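Local structure of cutm, flavoprotein of carbon monoxide dehydrogenase (Hydrogenophaga pseudoflava, 1FFV) at residues G191-R203 with S210-T222. The protein binds FAD as the flavoprotein subunit of carbon monoxide dehydrogenase and probably passes on electrons released by the oxidation of carbon monoxide. Numbering follows the deposited sequence.
Sequences GDWATAGCAVVMR and SHIRIALTNVAPT. With FAD (flavin-adenine dinucleotide), chain J.
Ala199 and Ala215 form a hydrogen-bonded pair within an antiparallel beta hairpin, each N-H reaching the other's carbonyl (Ala199 N to Ala215 O 2.8 Å). The pairing runs from Gly197-Thr217 to Arg203-His211, the segment axes approaching to 4.4 Å. Packing is tight on the face of Cys198, Val200 and Met202, where Ile212 CD1 lies 3.6 Å from Met202 CB and helix 264-285 covers the layer. Helix 125-131 packs on Ala199, Val201, Ala215 and Thr217 of the other face.

The Arg203 end is more open to solvent, with Ser210 exposed and Arg203 and His211 partly so. Ser210 and His211 both face Arg203, a classic beta bulge, and the Arg203 guanidinium lies flat on the His211 ring, centres 3.6 Å apart and planes at 13°. The Arg203 chain is bent at chi3 (-109°), which sets the group over the ring, and Arg203 NH1 donates to a water O at 3.0 Å, at the guanidinium edge.

Beyond the paired strands, the Asn218 amide reaches back to the loop that leads into strand 196-203: ND2 donates almost straight (177°) to Ala194 O at 2.8 Å. Next to Ala194, Trp193 lays one ring face on the flavin, its CZ2 3.3 Å from FAD C9A; an alanine here would probably leave that side of the isoalloxazine without its aromatic cover. The chemistry thus implies a hairpin secured by backbone bonds and apolar packing, whose polar Asn218 link ties its second strand's exit to the FAD-binding loop.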
loop_
_atom_site.group_PDB
_atom_site.type_symbol
_atom_site.label_atom_id
_atom_site.label_comp_id
_atom_site.label_asym_id
_atom_site.label_seq_id
_atom_site.Cartn_x
_atom_site.Cartn_y
_atom_site.Cartn_z
ATOM N N GLY C 191 8.230 23.260 34.504
ATOM C CA GLY C 191 9.114 22.172 34.113
ATOM C C GLY C 191 10.506 22.563 33.647
ATOM O O GLY C 191 11.213 21.756 33.028
ATOM N N ASP C 192 10.889 23.811 33.905
ATOM C CA ASP C 192 12.203 24.311 33.513
ATOM C C ASP C 192 13.018 24.545 34.773
ATOM O O ASP C 192 12.469 24.612 35.874
ATOM C CB ASP C 192 12.055 25.625 32.733
ATOM C CG ASP C 192 13.366 26.111 32.106
ATOM O OD1 ASP C 192 14.322 25.323 31.950
ATOM O OD2 ASP C 192 13.431 27.300 31.737
ATOM N N TRP C 193 14.332 24.639 34.616
ATOM C CA TRP C 193 15.206 24.895 35.749
ATOM C C TRP C 193 15.077 26.355 36.147
ATOM O O TRP C 193 14.769 27.214 35.323
ATOM C CB TRP C 193 16.650 24.534 35.407
ATOM C CG TRP C 193 16.876 23.048 35.375
ATOM C CD1 TRP C 193 17.327 22.263 36.403
ATOM C CD2 TRP C 193 16.673 22.170 34.264
ATOM N NE1 TRP C 193 17.422 20.955 35.998
ATOM C CE2 TRP C 193 17.029 20.868 34.688
ATOM C CE3 TRP C 193 16.223 22.353 32.951
ATOM C CZ2 TRP C 193 16.956 19.754 33.841
ATOM C CZ3 TRP C 193 16.147 21.251 32.111
ATOM C CH2 TRP C 193 16.515 19.963 32.562
ATOM N N ALA C 194 15.266 26.627 37.425
ATOM C CA ALA C 194 15.145 27.980 37.931
ATOM C C ALA C 194 16.166 28.947 37.354
ATOM O O ALA C 194 17.298 28.561 37.041
ATOM C CB ALA C 194 15.264 27.972 39.445
ATOM N N THR C 195 15.729 30.187 37.153
ATOM C CA THR C 195 16.622 31.248 36.709
ATOM C C THR C 195 17.329 31.650 38.015
ATOM O O THR C 195 18.498 32.028 38.030
ATOM C CB THR C 195 15.836 32.460 36.162
ATOM O OG1 THR C 195 15.134 32.080 34.972
ATOM C CG2 THR C 195 16.780 33.606 35.841
ATOM N N ALA C 196 16.584 31.541 39.112
ATOM C CA ALA C 196 17.055 31.835 40.452
ATOM C C ALA C 196 16.017 31.266 41.417
ATOM O O ALA C 196 14.828 31.245 41.113
ATOM C CB ALA C 196 17.202 33.331 40.651
ATOM N N GLY C 197 16.471 30.750 42.549
ATOM C CA GLY C 197 15.544 30.204 43.522
ATOM C C GLY C 197 16.091 30.342 44.929
ATOM O O GLY C 197 17.304 30.488 45.119
ATOM N N CYS C 198 15.200 30.329 45.916
ATOM C CA CYS C 198 15.613 30.439 47.307
ATOM C C CYS C 198 14.768 29.577 48.222
ATOM O O CYS C 198 13.535 29.672 48.234
ATOM C CB CYS C 198 15.573 31.886 47.796
ATOM S SG CYS C 198 15.852 32.059 49.602
ATOM N N ALA C 199 15.449 28.715 48.972
ATOM C CA ALA C 199 14.806 27.828 49.932
ATOM C C ALA C 199 15.031 28.409 51.325
ATOM O O ALA C 199 16.139 28.848 51.652
ATOM C CB ALA C 199 15.399 26.423 49.839
ATOM N N VAL C 200 13.971 28.418 52.130
ATOM C CA VAL C 200 14.026 28.943 53.491
ATOM C C VAL C 200 13.248 28.092 54.493
ATOM O O VAL C 200 12.158 27.599 54.199
ATOM C CB VAL C 200 13.425 30.380 53.565
ATOM C CG1 VAL C 200 13.126 30.762 55.019
ATOM C CG2 VAL C 200 14.377 31.394 52.963
ATOM N N VAL C 201 13.837 27.916 55.673
ATOM C CA VAL C 201 13.201 27.216 56.783
ATOM C C VAL C 201 13.492 28.139 57.964
ATOM O O VAL C 201 14.638 28.561 58.151
ATOM C CB VAL C 201 13.814 25.823 57.066
ATOM C CG1 VAL C 201 13.086 25.169 58.232
ATOM C CG2 VAL C 201 13.717 24.929 55.836
ATOM N N MET C 202 12.455 28.515 58.708
ATOM C CA MET C 202 12.642 29.403 59.851
ATOM C C MET C 202 11.680 29.157 61.009
ATOM O O MET C 202 10.591 28.605 60.834
ATOM C CB MET C 202 12.559 30.880 59.421
ATOM C CG MET C 202 11.152 31.422 59.191
ATOM S SD MET C 202 11.125 33.182 58.702
ATOM C CE MET C 202 11.223 33.922 60.200
ATOM N N ARG C 203 12.119 29.542 62.201
ATOM C CA ARG C 203 11.314 29.412 63.405
ATOM C C ARG C 203 11.164 30.793 64.016
ATOM O O ARG C 203 12.035 31.655 63.868
ATOM C CB ARG C 203 11.942 28.438 64.406
ATOM C CG ARG C 203 11.498 26.994 64.231
ATOM C CD ARG C 203 12.193 26.075 65.230
ATOM N NE ARG C 203 13.167 25.216 64.562
ATOM C CZ ARG C 203 14.419 25.021 64.966
ATOM N NH1 ARG C 203 14.886 25.614 66.057
ATOM N NH2 ARG C 203 15.222 24.262 64.236
ATOM N N SER C 210 13.926 33.013 65.541
ATOM C CA SER C 210 14.680 32.148 66.451
ATOM C C SER C 210 15.519 31.068 65.755
ATOM O O SER C 210 16.422 30.486 66.366
ATOM C CB SER C 210 13.742 31.509 67.481
ATOM O OG SER C 210 12.720 30.748 66.862
ATOM N N HIS C 211 15.219 30.808 64.484
ATOM C CA HIS C 211 15.933 29.812 63.686
ATOM C C HIS C 211 15.838 30.200 62.209
ATOM O O HIS C 211 14.759 30.559 61.729
ATOM C CB HIS C 211 15.326 28.424 63.917
ATOM C CG HIS C 211 15.797 27.381 62.950
ATOM N ND1 HIS C 211 16.981 26.694 63.115
ATOM C CD2 HIS C 211 15.241 26.904 61.813
ATOM C CE1 HIS C 211 17.133 25.839 62.121
ATOM N NE2 HIS C 211 16.091 25.947 61.317
ATOM N N ILE C 212 16.950 30.100 61.480
ATOM C CA ILE C 212 16.941 30.470 60.070
ATOM C C ILE C 212 17.960 29.742 59.177
ATOM O O ILE C 212 19.140 29.625 59.510
ATOM C CB ILE C 212 17.099 32.020 59.915
ATOM C CG1 ILE C 212 16.912 32.451 58.456
ATOM C CG2 ILE C 212 18.445 32.479 60.453
ATOM C CD1 ILE C 212 15.517 32.215 57.915
ATOM N N ARG C 213 17.464 29.228 58.052
ATOM C CA ARG C 213 18.273 28.538 57.048
ATOM C C ARG C 213 17.904 29.153 55.710
ATOM O O ARG C 213 16.734 29.124 55.319
ATOM C CB ARG C 213 17.940 27.045 56.962
ATOM C CG ARG C 213 18.779 26.092 57.810
ATOM C CD ARG C 213 20.156 26.602 58.178
ATOM N NE ARG C 213 20.694 25.796 59.272
ATOM C CZ ARG C 213 20.815 26.218 60.530
ATOM N NH1 ARG C 213 20.459 27.454 60.863
ATOM N NH2 ARG C 213 21.212 25.372 61.476
ATOM N N ILE C 214 18.896 29.698 55.009
ATOM C CA ILE C 214 18.669 30.305 53.702
ATOM C C ILE C 214 19.607 29.662 52.684
ATOM O O ILE C 214 20.818 29.617 52.898
ATOM C CB ILE C 214 18.934 31.834 53.726
ATOM C CG1 ILE C 214 18.037 32.521 54.758
ATOM C CG2 ILE C 214 18.684 32.431 52.350
ATOM C CD1 ILE C 214 18.365 33.981 54.988
ATOM N N ALA C 215 19.041 29.162 51.585
ATOM C CA ALA C 215 19.824 28.522 50.530
ATOM C C ALA C 215 19.400 29.031 49.146
ATOM O O ALA C 215 18.217 29.296 48.900
ATOM C CB ALA C 215 19.711 27.007 50.621
ATOM N N LEU C 216 20.375 29.117 48.236
ATOM C CA LEU C 216 20.161 29.655 46.898
ATOM C C LEU C 216 20.365 28.684 45.733
ATOM O O LEU C 216 21.406 28.023 45.642
ATOM C CB LEU C 216 21.089 30.856 46.711
ATOM C CG LEU C 216 21.148 31.884 47.845
ATOM C CD1 LEU C 216 22.164 32.961 47.520
ATOM C CD2 LEU C 216 19.771 32.487 48.068
ATOM N N THR C 217 19.401 28.673 44.807
ATOM C CA THR C 217 19.436 27.807 43.629
ATOM C C THR C 217 19.835 28.513 42.332
ATOM O O THR C 217 19.317 29.578 42.007
ATOM C CB THR C 217 18.063 27.136 43.377
ATOM O OG1 THR C 217 17.699 26.334 44.505
ATOM C CG2 THR C 217 18.100 26.250 42.116
ATOM N N ASN C 218 20.731 27.870 41.590
ATOM C CA ASN C 218 21.232 28.320 40.293
ATOM C C ASN C 218 21.844 29.717 40.173
ATOM O O ASN C 218 21.744 30.353 39.118
ATOM C CB ASN C 218 20.152 28.131 39.218
ATOM C CG ASN C 218 20.731 27.660 37.885
ATOM O OD1 ASN C 218 21.908 27.300 37.819
ATOM N ND2 ASN C 218 19.915 27.653 36.834
ATOM N N VAL C 219 22.526 30.170 41.221
ATOM C CA VAL C 219 23.149 31.494 41.197
ATOM C C VAL C 219 24.647 31.453 41.497
ATOM O O VAL C 219 25.255 32.469 41.825
ATOM C CB VAL C 219 22.417 32.478 42.144
ATOM C CG1 VAL C 219 21.029 32.763 41.612
ATOM C CG2 VAL C 219 22.335 31.915 43.540
ATOM N N ALA C 220 25.229 30.269 41.330
ATOM C CA ALA C 220 26.657 30.018 41.551
ATOM C C ALA C 220 26.940 28.617 41.006
ATOM O O ALA C 220 26.010 27.910 40.616
ATOM C CB ALA C 220 26.987 30.084 43.031
ATOM N N PRO C 221 28.219 28.202 40.948
ATOM C CA PRO C 221 28.527 26.862 40.433
ATOM C C PRO C 221 27.927 25.717 41.261
ATOM O O PRO C 221 27.933 24.559 40.829
ATOM C CB PRO C 221 30.054 26.836 40.457
ATOM C CG PRO C 221 30.425 28.275 40.214
ATOM C CD PRO C 221 29.453 28.992 41.124
ATOM N N THR C 222 27.401 26.049 42.441
ATOM C CA THR C 222 26.789 25.076 43.345
ATOM C C THR C 222 25.656 25.764 44.092
ATOM O O THR C 222 25.543 26.991 44.066
ATOM C CB THR C 222 27.789 24.595 44.443
ATOM O OG1 THR C 222 28.128 25.690 45.314
ATOM C CG2 THR C 222 29.061 24.063 43.822
HETATM P PA FAD J . 20.097 9.947 37.063
HETATM O O1A FAD J . 20.554 8.548 37.110
HETATM O O2A FAD J . 19.671 10.469 35.887
HETATM O O5B FAD J . 21.309 10.698 37.507
HETATM C C5B FAD J . 21.928 10.395 38.741
HETATM C C4B FAD J . 23.337 10.974 38.709
HETATM O O4B FAD J . 23.785 10.836 40.092
HETATM C C3B FAD J . 24.380 10.163 37.988
HETATM O O3B FAD J . 25.625 10.750 37.859
HETATM C C2B FAD J . 24.300 8.893 38.807
HETATM O O2B FAD J . 25.364 8.052 38.514
HETATM C C1B FAD J . 24.333 9.443 40.199
HETATM N N9A FAD J . 23.439 8.830 41.164
HETATM C C8A FAD J . 22.085 8.638 41.049
HETATM N N7A FAD J . 21.555 8.049 42.118
HETATM C C5A FAD J . 22.616 7.844 42.962
HETATM C C6A FAD J . 22.695 7.256 44.292
HETATM N N6A FAD J . 21.674 6.773 44.947
HETATM N N1A FAD J . 23.951 7.231 44.821
HETATM C C2A FAD J . 25.035 7.722 44.179
HETATM N N3A FAD J . 25.057 8.280 42.970
HETATM C C4A FAD J . 23.818 8.327 42.398
HETATM N N1 FAD J . 15.501 18.755 38.311
HETATM C C2 FAD J . 15.259 19.753 39.149
HETATM O O2 FAD J . 15.735 19.774 40.235
HETATM N N3 FAD J . 14.428 20.849 38.813
HETATM C C4 FAD J . 13.823 20.937 37.589
HETATM O O4 FAD J . 13.114 21.891 37.339
HETATM C C4X FAD J . 14.081 19.854 36.653
HETATM N N5 FAD J . 13.519 19.887 35.442
HETATM C C5X FAD J . 13.789 18.852 34.603
HETATM C C6 FAD J . 13.196 18.901 33.341
HETATM C C7 FAD J . 13.398 17.919 32.425
HETATM C C7M FAD J . 12.747 18.002 31.066
HETATM C C8 FAD J . 14.234 16.792 32.745
HETATM C C8M FAD J . 14.478 15.687 31.745
HETATM C C9 FAD J . 14.835 16.722 34.011
HETATM C C9A FAD J . 14.615 17.739 34.931
HETATM N N10 FAD J . 15.197 17.734 36.232
HETATM C C10 FAD J . 14.947 18.752 37.077
HETATM C "C1'" FAD J . 16.053 16.572 36.640
HETATM C "C2'" FAD J . 15.545 15.337 37.521
HETATM O "O2'" FAD J . 15.004 16.314 38.369
HETATM C "C3'" FAD J . 16.988 14.888 37.394
HETATM O "O3'" FAD J . 16.022 13.897 36.976
HETATM C "C4'" FAD J . 17.511 13.716 38.195
HETATM O "O4'" FAD J . 18.339 14.918 38.317
HETATM C "C5'" FAD J . 18.905 13.086 38.100
HETATM O "O5'" FAD J . 17.996 12.165 39.060
HETATM P P FAD J . 17.757 10.743 38.550
HETATM O O1P FAD J . 17.003 10.056 39.712
HETATM O O2P FAD J . 17.070 10.684 37.350
HETATM O O3P FAD J . 19.074 10.143 38.276
HETATM O O HOH W 1 20.169 30.479 36.467
HETATM O O HOH W 2 14.112 27.864 67.915
#